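Local structure of molybdopterin-guanine dinucleotide biosynthesis protein B (MobB) (2F1R) at residues Ser105-Lys116 with Phe124-Cys134. The protein probably binds GTP as a member of the P-loop NTPase clan and takes its name from molybdopterin-guanine dinucleotide cofactor biosynthesis. Numbering follows the deposited sequence.
Sequences SKAGKDRIVVVK and FRQGRILAVVC
R111 lays one face of its guanidinium under the Q126-G127 peptide, with G127 N 3.3 Å above the plane and over its centre. The chain reaches there folded: CG sits between the backbone N and the carbonyl carbon (chi1 68°), and two further bends turn the group's edge toward the carbonyls of S105 and K109. In the guanidinium plane, NE and NH2 together grip K109 O, and NH2 gives a nearly straight bond to S105 O at 2.6 Å. NH1 binds S105 OG and F124 O, the latter from above the carbonyl plane at 3.0 Å, and adds a weak bond to Q126 OE1, whose amide plane is turned 54° from the guanidinium. An alanine here would remove all these donors and is likely to leave the carbonyls of S105, K109 and F124 without them, the arginine's bridge from 105-109 to 124-126 lost. A water links S105 OG to Q126 NE2; a second joins G108 O, D110 OD1 and R128 N. D110 and R128 run side by side, but OD2 stands 3.5 Å from NH1 well off the guanidinium plane, a salt bridge of charge alone. Beyond, the chains pair in parallel: V113 N binds A131 O, V133 N binds V113 O at 2.7 Å, and V115 N binds V133 O. On one face V113 CG2 rests against both F124 CB and I129 CG1, each 3.9 Å away, while the F124 ring receives S105 OG at its edge. On the other face I112 CG2 meets V133 CG2 at 3.7 Å, beneath helix 149-160. Strand 4-9 flanks 111-114 on its other side, placing this pair within the parallel sheet of a P-loop NTPase-like fold, where the F124 side chain touches the probable Walker A loop.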
loop_
_atom_site.group_PDB
_atom_site.type_symbol
_atom_site.label_atom_id
_atom_site.label_comp_id
_atom_site.label_asym_id
_atom_site.label_seq_id
_atom_site.Cartn_x
_atom_site.Cartn_y
_atom_site.Cartn_z
ATOM N N SER A 105 -18.499 -10.471 2.083
ATOM C CA SER A 105 -19.294 -11.629 2.516
ATOM C C SER A 105 -19.378 -12.762 1.479
ATOM O O SER A 105 -19.332 -13.972 1.815
ATOM C CB SER A 105 -20.700 -11.205 2.919
ATOM O OG SER A 105 -21.377 -12.376 3.346
ATOM N N LYS A 106 -19.431 -12.383 0.206
ATOM C CA LYS A 106 -19.638 -13.375 -0.856
ATOM C C LYS A 106 -18.387 -14.151 -1.225
ATOM O O LYS A 106 -18.437 -15.099 -2.054
ATOM C CB LYS A 106 -20.323 -12.760 -2.077
ATOM C CG LYS A 106 -21.517 -11.835 -1.765
ATOM C CD LYS A 106 -22.766 -12.610 -1.365
ATOM C CE LYS A 106 -24.059 -11.728 -1.350
ATOM N NZ LYS A 106 -24.328 -10.972 -2.618
ATOM N N ALA A 107 -17.276 -13.837 -0.558
ATOM C CA ALA A 107 -16.064 -14.613 -0.756
ATOM C C ALA A 107 -16.031 -15.920 0.007
ATOM O O ALA A 107 -15.120 -16.734 -0.244
ATOM C CB ALA A 107 -14.812 -13.774 -0.460
ATOM N N GLY A 108 -17.006 -16.131 0.924
ATOM C CA GLY A 108 -17.159 -17.413 1.617
ATOM C C GLY A 108 -16.179 -17.740 2.735
ATOM O O GLY A 108 -16.162 -18.868 3.216
ATOM N N LYS A 109 -15.362 -16.771 3.173
ATOM C CA LYS A 109 -14.509 -16.983 4.351
ATOM C C LYS A 109 -15.347 -17.165 5.607
ATOM O O LYS A 109 -16.445 -16.603 5.691
ATOM C CB LYS A 109 -13.535 -15.811 4.581
ATOM C CG LYS A 109 -12.641 -15.443 3.441
ATOM C CD LYS A 109 -11.737 -16.628 2.946
ATOM C CE LYS A 109 -10.748 -16.108 1.910
ATOM N NZ LYS A 109 -10.143 -17.235 1.175
ATOM N N ASP A 110 -14.847 -17.928 6.593
ATOM C CA ASP A 110 -15.479 -17.956 7.924
ATOM C C ASP A 110 -15.815 -16.521 8.348
ATOM O O ASP A 110 -15.031 -15.642 8.037
ATOM C CB ASP A 110 -14.502 -18.522 8.949
ATOM C CG ASP A 110 -14.201 -20.011 8.701
ATOM O OD1 ASP A 110 -14.791 -20.586 7.749
ATOM O OD2 ASP A 110 -13.360 -20.556 9.446
ATOM N N ARG A 111 -16.914 -16.286 9.079
ATOM C CA ARG A 111 -17.358 -14.920 9.386
ATOM C C ARG A 111 -17.967 -14.770 10.755
ATOM O O ARG A 111 -18.638 -15.681 11.268
ATOM C CB ARG A 111 -18.384 -14.401 8.338
ATOM C CG ARG A 111 -19.808 -15.079 8.308
ATOM C CD ARG A 111 -19.895 -16.271 7.290
ATOM N NE ARG A 111 -19.060 -16.000 6.105
ATOM C CZ ARG A 111 -19.469 -15.340 5.040
ATOM N NH1 ARG A 111 -20.721 -14.920 4.947
ATOM N NH2 ARG A 111 -18.641 -15.155 4.040
ATOM N N ILE A 112 -17.770 -13.576 11.304
ATOM C CA ILE A 112 -18.593 -13.085 12.385
ATOM C C ILE A 112 -19.628 -12.165 11.801
ATOM O O ILE A 112 -19.280 -11.260 11.027
ATOM C CB ILE A 112 -17.727 -12.421 13.479
ATOM C CG1 ILE A 112 -16.758 -13.477 14.078
ATOM C CG2 ILE A 112 -18.617 -11.765 14.559
ATOM C CD1 ILE A 112 -15.880 -12.927 15.226
ATOM N N VAL A 113 -20.904 -12.417 12.139
ATOM C CA VAL A 113 -22.047 -11.714 11.528
ATOM C C VAL A 113 -22.586 -10.698 12.508
ATOM O O VAL A 113 -23.035 -11.104 13.587
ATOM C CB VAL A 113 -23.218 -12.676 11.149
ATOM C CG1 VAL A 113 -24.466 -11.865 10.625
ATOM C CG2 VAL A 113 -22.761 -13.698 10.118
ATOM N N VAL A 114 -22.533 -9.406 12.160
ATOM C CA VAL A 114 -23.000 -8.338 13.037
ATOM C C VAL A 114 -24.277 -7.707 12.491
ATOM O O VAL A 114 -24.249 -7.061 11.423
ATOM C CB VAL A 114 -21.919 -7.261 13.240
ATOM C CG1 VAL A 114 -22.369 -6.243 14.277
ATOM C CG2 VAL A 114 -20.601 -7.901 13.646
ATOM N N VAL A 115 -25.384 -7.947 13.189
ATOM C CA VAL A 115 -26.688 -7.509 12.712
ATOM C C VAL A 115 -27.499 -6.818 13.808
ATOM O O VAL A 115 -27.243 -6.976 14.996
ATOM C CB VAL A 115 -27.516 -8.661 12.121
ATOM C CG1 VAL A 115 -26.910 -9.113 10.793
ATOM C CG2 VAL A 115 -27.653 -9.847 13.107
ATOM N N LYS A 116 -28.451 -6.013 13.366
ATOM C CA LYS A 116 -29.445 -5.427 14.241
ATOM C C LYS A 116 -30.569 -6.402 14.640
ATOM O O LYS A 116 -30.966 -6.497 15.799
ATOM C CB LYS A 116 -30.080 -4.209 13.536
ATOM C CG LYS A 116 -30.963 -3.401 14.533
ATOM C CD LYS A 116 -30.124 -2.484 15.455
ATOM C CE LYS A 116 -31.026 -1.512 16.188
ATOM N NZ LYS A 116 -32.274 -1.535 15.363
ATOM N N PHE A 124 -26.234 -13.994 5.368
ATOM C CA PHE A 124 -24.785 -14.099 5.484
ATOM C C PHE A 124 -24.269 -15.520 5.650
ATOM O O PHE A 124 -23.255 -15.722 6.278
ATOM C CB PHE A 124 -24.270 -13.150 6.590
ATOM C CG PHE A 124 -24.681 -11.705 6.358
ATOM C CD1 PHE A 124 -23.955 -10.892 5.496
ATOM C CD2 PHE A 124 -25.860 -11.196 6.938
ATOM C CE1 PHE A 124 -24.368 -9.569 5.236
ATOM C CE2 PHE A 124 -26.280 -9.872 6.681
ATOM C CZ PHE A 124 -25.527 -9.061 5.825
ATOM N N ARG A 125 -24.950 -16.483 5.021
ATOM C CA ARG A 125 -24.587 -17.890 5.059
ATOM C C ARG A 125 -23.624 -18.366 3.961
ATOM O O ARG A 125 -23.564 -19.558 3.691
ATOM C CB ARG A 125 -25.863 -18.771 5.022
ATOM C CG ARG A 125 -26.830 -18.504 6.163
ATOM C CD ARG A 125 -27.993 -19.546 6.300
ATOM N NE ARG A 125 -28.512 -19.369 7.667
ATOM C CZ ARG A 125 -28.045 -19.991 8.769
ATOM N NH1 ARG A 125 -27.097 -20.924 8.678
ATOM N NH2 ARG A 125 -28.548 -19.707 9.974
ATOM N N GLN A 126 -22.886 -17.461 3.319
ATOM C CA GLN A 126 -21.977 -17.851 2.220
ATOM C C GLN A 126 -20.698 -18.574 2.685
ATOM O O GLN A 126 -20.044 -19.276 1.905
ATOM C CB GLN A 126 -21.601 -16.626 1.389
ATOM C CG GLN A 126 -22.838 -15.855 0.791
ATOM C CD GLN A 126 -23.326 -14.726 1.685
ATOM O OE1 GLN A 126 -22.941 -14.621 2.852
ATOM N NE2 GLN A 126 -24.217 -13.893 1.145
ATOM N N GLY A 127 -20.330 -18.373 3.943
ATOM C CA GLY A 127 -19.259 -19.163 4.570
ATOM C C GLY A 127 -19.682 -19.603 5.947
ATOM O O GLY A 127 -20.819 -19.372 6.345
ATOM N N ARG A 128 -18.762 -20.217 6.684
ATOM C CA ARG A 128 -19.057 -20.678 8.039
ATOM C C ARG A 128 -19.248 -19.550 9.052
ATOM O O ARG A 128 -18.363 -18.685 9.210
ATOM C CB ARG A 128 -17.966 -21.638 8.529
ATOM C CG ARG A 128 -18.424 -22.481 9.687
ATOM C CD ARG A 128 -17.498 -23.693 9.901
ATOM N NE ARG A 128 -16.758 -23.501 11.134
ATOM C CZ ARG A 128 -15.431 -23.487 11.237
ATOM N NH1 ARG A 128 -14.659 -23.682 10.155
ATOM N NH2 ARG A 128 -14.885 -23.297 12.444
ATOM N N ILE A 129 -20.412 -19.570 9.723
ATOM C CA ILE A 129 -20.729 -18.566 10.736
ATOM C C ILE A 129 -20.121 -19.044 12.051
ATOM O O ILE A 129 -20.494 -20.092 12.600
ATOM C CB ILE A 129 -22.256 -18.235 10.853
ATOM C CG1 ILE A 129 -22.763 -17.582 9.546
ATOM C CG2 ILE A 129 -22.548 -17.337 12.085
ATOM C CD1 ILE A 129 -24.293 -17.637 9.387
ATOM N N LEU A 130 -19.198 -18.236 12.553
ATOM C CA LEU A 130 -18.467 -18.588 13.740
ATOM C C LEU A 130 -19.181 -18.024 14.932
ATOM O O LEU A 130 -19.158 -18.633 16.038
ATOM C CB LEU A 130 -17.047 -18.003 13.672
ATOM C CG LEU A 130 -16.122 -18.538 12.573
ATOM C CD1 LEU A 130 -14.765 -17.998 12.725
ATOM C CD2 LEU A 130 -16.114 -20.068 12.553
ATOM N N ALA A 131 -19.773 -16.829 14.731
ATOM C CA ALA A 131 -20.541 -16.193 15.806
ATOM C C ALA A 131 -21.379 -15.068 15.268
ATOM O O ALA A 131 -21.105 -14.531 14.176
ATOM C CB ALA A 131 -19.599 -15.667 16.890
ATOM N N VAL A 132 -22.402 -14.696 16.037
ATOM C CA VAL A 132 -23.284 -13.636 15.638
ATOM C C VAL A 132 -23.179 -12.582 16.702
ATOM O O VAL A 132 -23.204 -12.914 17.906
ATOM C CB VAL A 132 -24.756 -14.123 15.439
ATOM C CG1 VAL A 132 -25.708 -12.922 15.196
ATOM C CG2 VAL A 132 -24.867 -15.196 14.252
ATOM N N VAL A 133 -23.040 -11.322 16.272
ATOM C CA VAL A 133 -23.066 -10.172 17.196
ATOM C C VAL A 133 -24.400 -9.412 17.033
ATOM O O VAL A 133 -24.709 -8.895 15.977
ATOM C CB VAL A 133 -21.863 -9.279 17.008
ATOM C CG1 VAL A 133 -21.926 -8.082 17.940
ATOM C CG2 VAL A 133 -20.588 -10.087 17.257
ATOM N N CYS A 134 -25.187 -9.382 18.102
ATOM C CA CYS A 134 -26.537 -8.846 18.054
ATOM C C CYS A 134 -26.977 -8.527 19.486
ATOM O O CYS A 134 -26.767 -9.321 20.415
ATOM C CB CYS A 134 -27.463 -9.872 17.422
ATOM S SG CYS A 134 -29.128 -9.227 17.148
HETATM O O HOH W 1 -23.961 -11.532 2.090
HETATM O O HOH W 2 -16.199 -20.444 5.574
#